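Local coordinates for early 35 kDa protein (Autographa californica nucleopolyhedrovirus, PDB 1P35), which blocks the host cell's apoptotic response to infection by inhibiting caspases, and also suppresses the antiviral RNA interference response of the insect host, at residues V10-I15 / I30-N35; D17-K22 / V199-F204; F95-Y100 / G161-L166. All coordinates share one frame; numbering follows the deposited sequence.

How the contacts relate
From the N terminus, the chain runs up strand 10-21 and returns along strand 24-33, and contact 1 closes this hairpin over a gap of only 14 residues. Contact 2 begins on the same first strand, before the hairpin has turned back, and is completed some 176 residues later, where strand 191-199 passes into the loop that follows it; contacts 1 and 2 therefore cross. Contact 3 joins strands 98-106 and 164-170 and is nested within the long loop that contact 2 closes. Contacts 1 and 3, with centres about 9 Å apart, touch through Asn31, which bonds to Tyr100 and Gln164. Contact 2 lies about 23 Å from contact 1, centre to centre.

Contact 1: residues V10-I15 / I30-N35; sequences VSQTII and INKIMN
Val10 opens the antiparallel pairing opposite Ile33 in a non-hydrogen-bonded pair, and the side chains of Val10 and Asn31 cross at about a right angle, with Val10 CG2 3.9 Å from Asn31 ND2. With CG1 in the cramped position between backbone N and carbonyl carbon (chi1 58°), CG2 is the branch that reaches over. Ser11 and Lys32 form a hydrogen-bonded pair, with Lys32 N 3.1 Å from Ser11 O. Gln12 then turns out of the extended conformation, with positive phi, at a beta bulge that shifts the register by one. Its amide slants across the lysine chain, Gln12 NE2 lying 3.5 Å from Lys32 CD, while the same NE2 donates to Ser11 OG in the amide plane. Thr13 lies side by side with Asn31; a water joins Thr13 OG1 (2.6 Å) to Asn31 ND2 (2.9 Å), and Asn31 OD1 is taken by Tyr100. Regular pairing resumes where Ile14 N gives a short, straight bond to Ile30 O (2.7 Å, 166°). Strand 191-199 flanks the outer edge of 10-15, Gln164 of strand 164-170 bonds to Asn31 on the other side of the hairpin, and Arg63 and Ile66 of helix 62-74 pack against Ile14.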
loop_
_atom_site.group_PDB
_atom_site.type_symbol
_atom_site.label_atom_id
_atom_site.label_comp_id
_atom_site.label_asym_id
_atom_site.label_seq_id
_atom_site.Cartn_x
_atom_site.Cartn_y
_atom_site.Cartn_z
ATOM N N VAL A 10 -4.358 -22.487 -5.201
ATOM C CA VAL A 10 -4.756 -21.110 -5.010
ATOM C C VAL A 10 -4.726 -20.726 -3.556
ATOM O O VAL A 10 -4.729 -21.589 -2.704
ATOM C CB VAL A 10 -6.247 -20.878 -5.529
ATOM C CG1 VAL A 10 -7.246 -21.811 -4.810
ATOM C CG2 VAL A 10 -6.669 -19.450 -5.277
ATOM N N SER A 11 -4.696 -19.414 -3.294
ATOM C CA SER A 11 -4.782 -18.853 -1.935
ATOM C C SER A 11 -5.140 -17.379 -1.995
ATOM O O SER A 11 -5.302 -16.802 -3.075
ATOM C CB SER A 11 -3.465 -19.012 -1.134
ATOM O OG SER A 11 -2.407 -18.184 -1.600
ATOM N N GLN A 12 -5.316 -16.776 -0.829
ATOM C CA GLN A 12 -5.576 -15.353 -0.752
ATOM C C GLN A 12 -6.682 -14.799 -1.679
ATOM O O GLN A 12 -6.447 -13.863 -2.469
ATOM C CB GLN A 12 -4.276 -14.587 -1.032
ATOM C CG GLN A 12 -3.060 -14.986 -0.187
ATOM C CD GLN A 12 -1.769 -14.411 -0.778
ATOM O OE1 GLN A 12 -1.460 -13.214 -0.631
ATOM N NE2 GLN A 12 -1.041 -15.260 -1.510
ATOM N N THR A 13 -7.889 -15.338 -1.536
ATOM C CA THR A 13 -9.023 -14.897 -2.307
ATOM C C THR A 13 -9.674 -13.713 -1.571
ATOM O O THR A 13 -9.912 -13.758 -0.363
ATOM C CB THR A 13 -10.027 -16.082 -2.521
ATOM O OG1 THR A 13 -9.363 -17.135 -3.248
ATOM C CG2 THR A 13 -11.228 -15.648 -3.329
ATOM N N ILE A 14 -9.926 -12.647 -2.319
ATOM C CA ILE A 14 -10.547 -11.433 -1.799
ATOM C C ILE A 14 -11.778 -11.138 -2.647
ATOM O O ILE A 14 -11.694 -11.094 -3.870
ATOM C CB ILE A 14 -9.551 -10.270 -1.883
ATOM C CG1 ILE A 14 -8.253 -10.688 -1.162
ATOM C CG2 ILE A 14 -10.103 -9.047 -1.193
ATOM C CD1 ILE A 14 -7.173 -9.626 -1.168
ATOM N N ILE A 15 -12.900 -10.869 -1.981
ATOM C CA ILE A 15 -14.161 -10.673 -2.630
ATOM C C ILE A 15 -14.885 -9.481 -2.106
ATOM O O ILE A 15 -14.830 -9.201 -0.913
ATOM C CB ILE A 15 -15.083 -11.880 -2.349
ATOM C CG1 ILE A 15 -14.475 -13.153 -2.930
ATOM C CG2 ILE A 15 -16.525 -11.588 -2.811
ATOM C CD1 ILE A 15 -15.261 -14.432 -2.458
ATOM N N ILE A 30 -10.862 -11.520 -6.531
ATOM C CA ILE A 30 -9.410 -11.519 -6.684
ATOM C C ILE A 30 -8.824 -12.752 -5.991
ATOM O O ILE A 30 -9.239 -13.130 -4.847
ATOM C CB ILE A 30 -8.772 -10.278 -5.941
ATOM C CG1 ILE A 30 -9.187 -8.981 -6.579
ATOM C CG2 ILE A 30 -7.248 -10.329 -5.944
ATOM C CD1 ILE A 30 -9.694 -7.983 -5.474
ATOM N N ASN A 31 -7.879 -13.404 -6.669
ATOM C CA ASN A 31 -7.205 -14.535 -6.006
ATOM C C ASN A 31 -5.778 -14.660 -6.503
ATOM O O ASN A 31 -5.348 -13.883 -7.357
ATOM C CB ASN A 31 -7.958 -15.879 -6.180
ATOM C CG ASN A 31 -7.979 -16.405 -7.617
ATOM O OD1 ASN A 31 -7.299 -15.893 -8.521
ATOM N ND2 ASN A 31 -8.801 -17.433 -7.837
ATOM N N LYS A 32 -5.037 -15.612 -5.952
ATOM C CA LYS A 32 -3.663 -15.817 -6.380
ATOM C C LYS A 32 -3.325 -17.254 -6.675
ATOM O O LYS A 32 -3.256 -18.093 -5.765
ATOM C CB LYS A 32 -2.703 -15.231 -5.349
ATOM C CG LYS A 32 -1.240 -15.220 -5.777
ATOM C CD LYS A 32 -0.378 -14.427 -4.796
ATOM C CE LYS A 32 -0.908 -12.997 -4.666
ATOM N NZ LYS A 32 -0.086 -12.145 -3.792
ATOM N N ILE A 33 -3.100 -17.546 -7.948
ATOM C CA ILE A 33 -2.773 -18.923 -8.390
ATOM C C ILE A 33 -1.273 -19.222 -8.459
ATOM O O ILE A 33 -0.497 -18.459 -9.010
ATOM C CB ILE A 33 -3.463 -19.214 -9.764
ATOM C CG1 ILE A 33 -4.981 -19.178 -9.545
ATOM C CG2 ILE A 33 -3.007 -20.589 -10.348
ATOM C CD1 ILE A 33 -5.837 -19.324 -10.783
ATOM N N MET A 34 -0.888 -20.356 -7.893
ATOM C CA MET A 34 0.507 -20.795 -7.789
ATOM C C MET A 34 1.208 -21.615 -8.886
ATOM O O MET A 34 2.438 -21.714 -8.862
ATOM C CB MET A 34 0.676 -21.557 -6.480
ATOM C CG MET A 34 0.822 -20.686 -5.252
ATOM S SD MET A 34 2.316 -19.685 -5.350
ATOM C CE MET A 34 3.656 -20.987 -5.690
ATOM N N ASN A 35 0.479 -22.206 -9.829
ATOM C CA ASN A 35 1.128 -23.030 -10.875
ATOM C C ASN A 35 1.945 -22.312 -11.968
ATOM O O ASN A 35 1.580 -21.227 -12.428
ATOM C CB ASN A 35 0.072 -23.899 -11.543
ATOM C CG ASN A 35 -0.669 -24.741 -10.545
ATOM O OD1 ASN A 35 -1.212 -24.221 -9.557
ATOM N ND2 ASN A 35 -0.701 -26.045 -10.778
HETATM O O HOH W 1 -10.151 -18.392 -5.423
#

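Contact 2: residues D17-K22 / V199-F204; sequences DCQVDK and VDSVQF
Asp200 turns its carboxylate back across the gap to Cys18 and Gln19, and the contact is built round that group. CG sits between the backbone N and the carbonyl carbon (chi1 70°), a torsion that brings both oxygens to the neighbouring strand. Asp200 OD1 takes Gln19 N at 3.0 Å with its syn lone pair, along a fairly straight N-H (163°). Ser201 OG donates to the same Asp200 OD1 from well above the carboxylate plane, also at 3.0 Å, so two donors arriving from different directions fix the rotation of the group. Asp200 OD2 lies 3.2 Å from Cys18 CB and receives a hydrogen from a water that also donates to Gln19 O. The carboxylate thus takes up a role that a neighbouring strand backbone might otherwise fill, holding the N-H of Gln19 directly and its carbonyl through water.

Gln19 and Ser201 meet near the base of their side chains, with Ser201 OG 3.4 Å from Gln19 CB. The glutamine chain, bent at chi2 (68°), carries its amide forward along its own strand, where Gln19 NE2 donates to Asp21 O at 2.7 Å, nearly in the amide plane, while OE1 accepts from Arg25.

Ahead of these side chains the backbones run parallel. Asp17 pairs with Val199, and Asp17 O receives Asp200 N in the carbonyl plane at 3.2 Å, with the CA of Val199 close beside it. The carboxylate of Asp17 is held elsewhere, by Tyr170 and by a salt bridge to Arg25.

Here the chain of strand 191-199 passes into the loop leading to helix 206-215. Strand 24-33 borders strand 10-21 through Glu26, which bonds to Cys18, whereas Leu277 of strand 276-282 bonds to Val199.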
loop_
_atom_site.group_PDB
_atom_site.type_symbol
_atom_site.label_atom_id
_atom_site.label_comp_id
_atom_site.label_asym_id
_atom_site.label_seq_id
_atom_site.Cartn_x
_atom_site.Cartn_y
_atom_site.Cartn_z
ATOM N N ASP A 17 -18.799 -7.521 -2.972
ATOM C CA ASP A 17 -20.021 -7.552 -3.756
ATOM C C ASP A 17 -20.901 -6.469 -3.141
ATOM O O ASP A 17 -21.256 -6.554 -1.979
ATOM C CB ASP A 17 -20.664 -8.932 -3.673
ATOM C CG ASP A 17 -21.901 -9.061 -4.544
ATOM O OD1 ASP A 17 -22.873 -8.335 -4.271
ATOM O OD2 ASP A 17 -21.904 -9.894 -5.483
ATOM N N CYS A 18 -21.232 -5.456 -3.948
ATOM C CA CYS A 18 -22.004 -4.313 -3.490
ATOM C C CYS A 18 -23.205 -4.003 -4.409
ATOM O O CYS A 18 -23.188 -4.336 -5.595
ATOM C CB CYS A 18 -21.077 -3.071 -3.429
ATOM S SG CYS A 18 -19.558 -3.168 -2.401
ATOM N N GLN A 19 -24.236 -3.369 -3.847
ATOM C CA GLN A 19 -25.422 -2.970 -4.609
ATOM C C GLN A 19 -24.913 -1.773 -5.415
ATOM O O GLN A 19 -24.210 -0.947 -4.860
ATOM C CB GLN A 19 -26.545 -2.515 -3.652
ATOM C CG GLN A 19 -27.991 -2.490 -4.241
ATOM C CD GLN A 19 -28.602 -3.915 -4.583
ATOM O OE1 GLN A 19 -28.604 -4.842 -3.757
ATOM N NE2 GLN A 19 -29.137 -4.053 -5.794
ATOM N N VAL A 20 -25.202 -1.722 -6.717
ATOM C CA VAL A 20 -24.787 -0.592 -7.577
ATOM C C VAL A 20 -26.006 0.338 -7.662
ATOM O O VAL A 20 -25.866 1.552 -7.571
ATOM C CB VAL A 20 -24.416 -1.056 -8.972
ATOM C CG1 VAL A 20 -24.343 0.160 -9.920
ATOM C CG2 VAL A 20 -23.058 -1.788 -8.943
ATOM N N ASP A 21 -27.181 -0.273 -7.857
ATOM C CA ASP A 21 -28.488 0.399 -7.867
ATOM C C ASP A 21 -29.559 -0.626 -7.559
ATOM O O ASP A 21 -29.263 -1.811 -7.366
ATOM C CB ASP A 21 -28.836 1.100 -9.200
ATOM C CG ASP A 21 -28.919 0.143 -10.381
ATOM O OD1 ASP A 21 -29.515 -0.950 -10.268
ATOM O OD2 ASP A 21 -28.390 0.520 -11.445
ATOM N N LYS A 22 -30.808 -0.176 -7.561
ATOM C CA LYS A 22 -31.929 -1.055 -7.271
ATOM C C LYS A 22 -31.922 -2.410 -8.017
ATOM O O LYS A 22 -32.479 -3.384 -7.509
ATOM C CB LYS A 22 -33.273 -0.307 -7.500
ATOM C CG LYS A 22 -34.505 -1.098 -7.044
ATOM C CD LYS A 22 -35.803 -0.285 -7.075
ATOM C CE LYS A 22 -37.002 -1.112 -6.557
ATOM N NZ LYS A 22 -38.277 -0.315 -6.395
ATOM N N VAL A 199 -19.507 -7.503 1.844
ATOM C CA VAL A 199 -20.778 -7.560 1.063
ATOM C C VAL A 199 -21.765 -6.606 1.712
ATOM O O VAL A 199 -22.036 -6.748 2.894
ATOM C CB VAL A 199 -21.435 -8.966 1.068
ATOM C CG1 VAL A 199 -22.602 -8.980 0.073
ATOM C CG2 VAL A 199 -20.404 -10.078 0.705
ATOM N N ASP A 200 -22.290 -5.631 0.954
ATOM C CA ASP A 200 -23.213 -4.650 1.533
ATOM C C ASP A 200 -24.641 -4.833 1.072
ATOM O O ASP A 200 -24.911 -5.655 0.214
ATOM C CB ASP A 200 -22.750 -3.208 1.276
ATOM C CG ASP A 200 -22.862 -2.748 -0.198
ATOM O OD1 ASP A 200 -23.748 -3.196 -0.935
ATOM O OD2 ASP A 200 -22.063 -1.861 -0.589
ATOM N N SER A 201 -25.545 -4.081 1.698
ATOM C CA SER A 201 -26.972 -4.125 1.425
ATOM C C SER A 201 -27.518 -5.529 1.579
ATOM O O SER A 201 -28.307 -5.983 0.740
ATOM C CB SER A 201 -27.286 -3.597 0.023
ATOM O OG SER A 201 -26.535 -2.421 -0.237
ATOM N N VAL A 202 -27.100 -6.203 2.654
ATOM C CA VAL A 202 -27.551 -7.572 2.918
ATOM C C VAL A 202 -28.151 -7.797 4.271
ATOM O O VAL A 202 -27.798 -7.156 5.218
ATOM C CB VAL A 202 -26.415 -8.636 2.709
ATOM C CG1 VAL A 202 -26.193 -8.797 1.225
ATOM C CG2 VAL A 202 -25.069 -8.192 3.418
ATOM N N GLN A 203 -29.113 -8.695 4.327
ATOM C CA GLN A 203 -29.771 -9.045 5.570
ATOM C C GLN A 203 -28.945 -10.065 6.351
ATOM O O GLN A 203 -28.235 -10.898 5.784
ATOM C CB GLN A 203 -31.151 -9.645 5.279
ATOM C CG GLN A 203 -32.196 -8.661 4.763
ATOM C CD GLN A 203 -33.499 -9.363 4.434
ATOM O OE1 GLN A 203 -34.001 -10.169 5.227
ATOM N NE2 GLN A 203 -34.059 -9.061 3.267
ATOM N N PHE A 204 -29.068 -10.005 7.662
ATOM C CA PHE A 204 -28.377 -10.927 8.551
ATOM C C PHE A 204 -29.019 -12.306 8.495
ATOM O O PHE A 204 -30.245 -12.429 8.394
ATOM C CB PHE A 204 -28.475 -10.407 9.980
ATOM C CG PHE A 204 -27.652 -11.163 10.958
ATOM C CD1 PHE A 204 -26.256 -11.177 10.844
ATOM C CD2 PHE A 204 -28.255 -11.827 12.026
ATOM C CE1 PHE A 204 -25.472 -11.833 11.773
ATOM C CE2 PHE A 204 -27.468 -12.493 12.970
ATOM C CZ PHE A 204 -26.078 -12.495 12.843
HETATM O O HOH W 2 -23.037 -0.128 -2.399
#

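Contact 3: residues F95-Y100 / G161-L166; sequences FKDEHY and GSNQVL
The contact begins the parallel pairing of strands 98-106 and 164-170, and ahead of it the two chains already meet through a ring contact at Phe95 and a hydroxyl bond from Ser162. Gly161 CA sits over the centre of the Phe95 ring in a CH-pi contact, 3.9 Å from the centroid and 13° off the normal. Ser162 OG donates to Lys96 O at 2.9 Å, and a water then bridges Phe95 O, Asp97 OD1 and Asn163 N.

From there the backbone bonds alternate as in a parallel sheet: Glu98 N to Asn163 O, Val165 N to Glu98 O (2.7 Å), and Tyr100 N to Val165 O (3.0 Å). Glu98 and Gln164, paired across the strands, lie side by side with their flat ends steeply turned against each other. Gln164 OE1 is buried against Glu98 CB and has no hydrogen-bonding partner in the model. The bend of Glu98 at chi2 (-74°) carries its carboxylate away to a salt bridge with Lys96 whose hydrogen bond is weak.

On the other face His99 and Val165 point the same way. Val165 CG2 lies over one face of the imidazole, offset toward its rim, 3.4 Å from His99 CD2. Tyr100 crosses Gln164 at about a right angle, ring and amide planes 85° apart. Tyr100 CE1 is 3.3 Å from Gln164 CB, while Val165 O lies at the ring edge in plane; Leu166 CD2 comes obliquely to the same ring.

Strand 24-33 is the neighbour of strand 164-170, with Tyr29 bonding to Leu166 and Asn31 taking the tyrosine hydroxyl. Cys152 and Leu154 of strand 148-154 and Met44 of strand 42-48 pack against the Tyr100 side chain, and at the loop end Lys96 N bonds to Asp86 of the second subunit.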
loop_
_atom_site.group_PDB
_atom_site.type_symbol
_atom_site.label_atom_id
_atom_site.label_comp_id
_atom_site.label_asym_id
_atom_site.label_seq_id
_atom_site.Cartn_x
_atom_site.Cartn_y
_atom_site.Cartn_z
ATOM N N PHE A 95 4.536 -7.249 -9.622
ATOM C CA PHE A 95 3.813 -8.002 -10.626
ATOM C C PHE A 95 2.480 -7.324 -10.944
ATOM O O PHE A 95 1.702 -7.017 -10.032
ATOM C CB PHE A 95 3.570 -9.435 -10.148
ATOM C CG PHE A 95 4.818 -10.200 -9.777
ATOM C CD1 PHE A 95 5.552 -10.879 -10.752
ATOM C CD2 PHE A 95 5.174 -10.373 -8.430
ATOM C CE1 PHE A 95 6.609 -11.738 -10.408
ATOM C CE2 PHE A 95 6.232 -11.233 -8.059
ATOM C CZ PHE A 95 6.947 -11.920 -9.060
ATOM N N LYS A 96 2.209 -7.078 -12.226
ATOM C CA LYS A 96 0.943 -6.437 -12.564
ATOM C C LYS A 96 -0.218 -7.424 -12.449
ATOM O O LYS A 96 -0.050 -8.618 -12.669
ATOM C CB LYS A 96 0.947 -5.876 -13.994
ATOM C CG LYS A 96 1.012 -6.932 -15.106
ATOM C CD LYS A 96 0.810 -6.291 -16.496
ATOM C CE LYS A 96 1.425 -7.149 -17.616
ATOM N NZ LYS A 96 0.943 -8.557 -17.643
ATOM N N ASP A 97 -1.386 -6.916 -12.090
ATOM C CA ASP A 97 -2.570 -7.763 -12.017
ATOM C C ASP A 97 -2.923 -8.420 -13.355
ATOM O O ASP A 97 -2.823 -7.783 -14.417
ATOM C CB ASP A 97 -3.798 -6.943 -11.593
ATOM C CG ASP A 97 -3.634 -6.285 -10.240
ATOM O OD1 ASP A 97 -2.960 -6.870 -9.357
ATOM O OD2 ASP A 97 -4.206 -5.187 -10.053
ATOM N N GLU A 98 -3.336 -9.693 -13.313
ATOM C CA GLU A 98 -3.776 -10.383 -14.528
ATOM C C GLU A 98 -5.316 -10.364 -14.467
ATOM O O GLU A 98 -5.889 -10.321 -13.385
ATOM C CB GLU A 98 -3.279 -11.823 -14.580
ATOM C CG GLU A 98 -1.799 -12.024 -14.780
ATOM C CD GLU A 98 -1.366 -11.738 -16.186
ATOM O OE1 GLU A 98 -1.474 -10.572 -16.618
ATOM O OE2 GLU A 98 -0.926 -12.684 -16.868
ATOM N N HIS A 99 -5.982 -10.386 -15.620
ATOM C CA HIS A 99 -7.428 -10.370 -15.626
ATOM C C HIS A 99 -8.056 -11.610 -16.221
ATOM O O HIS A 99 -7.659 -12.067 -17.298
ATOM C CB HIS A 99 -7.934 -9.137 -16.367
ATOM C CG HIS A 99 -7.494 -7.853 -15.740
ATOM N ND1 HIS A 99 -6.198 -7.386 -15.828
ATOM C CD2 HIS A 99 -8.166 -6.956 -14.983
ATOM C CE1 HIS A 99 -6.094 -6.253 -15.157
ATOM N NE2 HIS A 99 -7.275 -5.970 -14.636
ATOM N N TYR A 100 -9.001 -12.195 -15.492
ATOM C CA TYR A 100 -9.671 -13.335 -16.036
ATOM C C TYR A 100 -10.602 -12.803 -17.140
ATOM O O TYR A 100 -11.087 -11.671 -17.068
ATOM C CB TYR A 100 -10.558 -14.040 -15.017
ATOM C CG TYR A 100 -9.857 -14.817 -13.901
ATOM C CD1 TYR A 100 -9.456 -14.197 -12.716
ATOM C CD2 TYR A 100 -9.701 -16.178 -14.003
ATOM C CE1 TYR A 100 -8.929 -14.939 -11.662
ATOM C CE2 TYR A 100 -9.178 -16.930 -12.959
ATOM C CZ TYR A 100 -8.797 -16.317 -11.793
ATOM O OH TYR A 100 -8.299 -17.096 -10.764
ATOM N N GLY A 161 3.713 -14.815 -9.399
ATOM C CA GLY A 161 3.412 -13.887 -8.333
ATOM C C GLY A 161 2.320 -12.849 -8.510
ATOM O O GLY A 161 2.163 -12.020 -7.641
ATOM N N SER A 162 1.583 -12.874 -9.611
ATOM C CA SER A 162 0.486 -11.940 -9.834
ATOM C C SER A 162 -0.837 -12.237 -9.109
ATOM O O SER A 162 -1.136 -13.390 -8.829
ATOM C CB SER A 162 0.111 -11.902 -11.339
ATOM O OG SER A 162 1.070 -11.240 -12.120
ATOM N N ASN A 163 -1.613 -11.180 -8.830
ATOM C CA ASN A 163 -2.980 -11.351 -8.349
ATOM C C ASN A 163 -3.754 -11.523 -9.662
ATOM O O ASN A 163 -3.427 -10.829 -10.674
ATOM C CB ASN A 163 -3.534 -10.101 -7.665
ATOM C CG ASN A 163 -3.017 -9.931 -6.236
ATOM O OD1 ASN A 163 -3.146 -10.819 -5.404
ATOM N ND2 ASN A 163 -2.448 -8.781 -5.962
ATOM N N GLN A 164 -4.737 -12.440 -9.671
ATOM C CA GLN A 164 -5.566 -12.676 -10.852
ATOM C C GLN A 164 -6.854 -11.995 -10.452
ATOM O O GLN A 164 -7.403 -12.324 -9.413
ATOM C CB GLN A 164 -5.819 -14.149 -11.101
ATOM C CG GLN A 164 -4.635 -15.055 -10.791
ATOM C CD GLN A 164 -3.389 -14.619 -11.466
ATOM O OE1 GLN A 164 -3.433 -13.982 -12.525
ATOM N NE2 GLN A 164 -2.249 -14.974 -10.880
ATOM N N VAL A 165 -7.352 -11.058 -11.269
ATOM C CA VAL A 165 -8.510 -10.284 -10.857
ATOM C C VAL A 165 -9.655 -10.223 -11.871
ATOM O O VAL A 165 -9.492 -10.566 -13.052
ATOM C CB VAL A 165 -8.040 -8.846 -10.478
ATOM C CG1 VAL A 165 -6.750 -8.920 -9.623
ATOM C CG2 VAL A 165 -7.679 -8.036 -11.762
ATOM N N LEU A 166 -10.839 -9.855 -11.384
ATOM C CA LEU A 166 -12.003 -9.731 -12.258
ATOM C C LEU A 166 -13.025 -8.951 -11.490
ATOM O O LEU A 166 -12.976 -8.909 -10.274
ATOM C CB LEU A 166 -12.601 -11.080 -12.650
ATOM C CG LEU A 166 -13.302 -11.929 -11.561
ATOM C CD1 LEU A 166 -14.775 -11.612 -11.495
ATOM C CD2 LEU A 166 -13.190 -13.403 -11.895
HETATM O O HOH W 3 -0.563 -8.436 -9.262
#